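Local coordinates for protein walker-Type ATPase (Pyrococcus abyssi, PDB 2QEN) that binds ADP and magnesium and probably hydrolyses ATP as a Walker-type P-loop ATPase of unknown cellular role, at residues Gly128-Val132 against Pro163-Ile167. The protein carries 1 engineered substitution. Numbering follows the deposited sequence.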
# COMPACT_ATOMS: atom_id res chain seq x y z
N GLY A 128 -22.81 -6.70 -13.22
CA GLY A 128 -21.78 -6.96 -14.22
C GLY A 128 -20.57 -7.56 -13.53
O GLY A 128 -20.10 -8.64 -13.90
N GLU A 129 -20.14 -6.87 -12.47
CA GLU A 129 -18.92 -7.17 -11.73
C GLU A 129 -19.03 -6.57 -10.34
O GLU A 129 -19.54 -5.45 -10.17
CB GLU A 129 -17.76 -6.45 -12.43
CG GLU A 129 -16.43 -7.07 -12.28
CD GLU A 129 -15.53 -6.70 -13.42
OE1 GLU A 129 -14.99 -5.57 -13.42
OE2 GLU A 129 -15.36 -7.54 -14.33
N PHE A 130 -18.53 -7.31 -9.34
CA PHE A 130 -18.33 -6.75 -8.00
C PHE A 130 -16.86 -6.90 -7.56
O PHE A 130 -16.26 -7.97 -7.72
CB PHE A 130 -19.29 -7.38 -6.98
CG PHE A 130 -19.31 -6.69 -5.65
CD1 PHE A 130 -20.11 -5.59 -5.44
CD2 PHE A 130 -18.48 -7.13 -4.61
CE1 PHE A 130 -20.11 -4.93 -4.21
CE2 PHE A 130 -18.48 -6.48 -3.37
CZ PHE A 130 -19.31 -5.38 -3.17
N ILE A 131 -16.29 -5.82 -7.02
CA ILE A 131 -14.90 -5.83 -6.58
C ILE A 131 -14.74 -5.99 -5.06
O ILE A 131 -15.37 -5.27 -4.28
CB ILE A 131 -14.10 -4.58 -7.08
CG1 ILE A 131 -14.18 -4.44 -8.61
CG2 ILE A 131 -12.61 -4.61 -6.59
CD1 ILE A 131 -14.10 -2.98 -9.09
N VAL A 132 -13.89 -6.93 -4.66
CA VAL A 132 -13.44 -7.03 -3.27
C VAL A 132 -11.97 -6.70 -3.25
O VAL A 132 -11.17 -7.39 -3.88
CB VAL A 132 -13.67 -8.43 -2.64
CG1 VAL A 132 -13.21 -8.44 -1.16
CG2 VAL A 132 -15.13 -8.82 -2.74
N PRO A 163 -17.05 -15.80 -11.60
CA PRO A 163 -16.70 -14.92 -12.72
C PRO A 163 -17.20 -13.48 -12.63
O PRO A 163 -16.69 -12.61 -13.32
CB PRO A 163 -17.33 -15.62 -13.94
CG PRO A 163 -18.42 -16.48 -13.37
CD PRO A 163 -17.94 -16.91 -12.02
N ASN A 164 -18.19 -13.22 -11.79
CA ASN A 164 -18.65 -11.84 -11.61
C ASN A 164 -18.04 -11.17 -10.40
O ASN A 164 -18.55 -10.18 -9.89
CB ASN A 164 -20.17 -11.81 -11.58
CG ASN A 164 -20.76 -12.31 -12.86
OD1 ASN A 164 -20.96 -13.51 -13.03
ND2 ASN A 164 -21.03 -11.40 -13.77
N LEU A 165 -16.93 -11.73 -9.93
CA LEU A 165 -16.26 -11.22 -8.77
C LEU A 165 -14.79 -10.98 -9.10
O LEU A 165 -14.12 -11.86 -9.65
CB LEU A 165 -16.43 -12.21 -7.62
CG LEU A 165 -16.18 -11.71 -6.20
CD1 LEU A 165 -17.28 -10.72 -5.79
CD2 LEU A 165 -16.13 -12.91 -5.24
N LYS A 166 -14.30 -9.78 -8.80
CA LYS A 166 -12.91 -9.43 -9.04
C LYS A 166 -12.25 -9.10 -7.71
O LYS A 166 -12.87 -8.49 -6.83
CB LYS A 166 -12.79 -8.25 -10.02
CG LYS A 166 -13.27 -8.56 -11.43
CD LYS A 166 -12.36 -9.60 -12.13
CE LYS A 166 -13.08 -10.25 -13.30
NZ LYS A 166 -12.93 -9.48 -14.55
N ILE A 167 -11.00 -9.52 -7.56
CA ILE A 167 -10.26 -9.33 -6.32
C ILE A 167 -9.01 -8.51 -6.65
O ILE A 167 -8.32 -8.79 -7.64
CB ILE A 167 -9.92 -10.69 -5.65
CG1 ILE A 167 -11.19 -11.38 -5.13
CG2 ILE A 167 -8.89 -10.51 -4.50
CD1 ILE A 167 -10.92 -12.74 -4.54
O HOH W 1 -16.82 -10.36 -14.84
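Phe-130 to Val-132 pair in parallel with Leu-165 to Ile-167 where two neighbouring strands enter the five-stranded sheet of the P-loop ATPase core; helix 149-161 makes the beta-alpha-beta crossover between them. Three backbone bonds run from Phe-130 N to Asn-164 O, Lys-166 N to Phe-130 O (2.9 Å, 172° at the hydrogen) and Val-132 N to Lys-166 O. Ahead of them, the Asn-164 side chain extends the pairing: ND2 gives a hydrogen to Gly-128 O at 2.9 Å. Gly-128 O lies close to the amide plane of Asn-164, while ND2 approaches from above the carbonyl plane. Gly-128, with positive phi (116°), turns the chain out of helix 113-127 into the strand.

On one face, Leu-165 CD1 sits at the edge of the Phe-130 ring, 4.0 Å from CD2, and 4.2 Å from Val-132 CG2; helix 113-127 covers this face, with Leu-120 on Phe-130 and Val-132. On the other, Lys-166 CG packs 3.5 Å from Glu-129 CD, and bends at chi2 (-67°) and chi4 bring NZ back to a salt bridge with Glu-129 OE2 at 3.1 Å, met from above the carboxylate plane. The stronger partner of NZ is Leu-28 O of helix 18-30, and a water links Glu-129 OE2 to Pro-163 O. Sharing its charge between carboxylate and carbonyl probably fixes the lysine end, whereas the Leu-165 face is held by apolar contact.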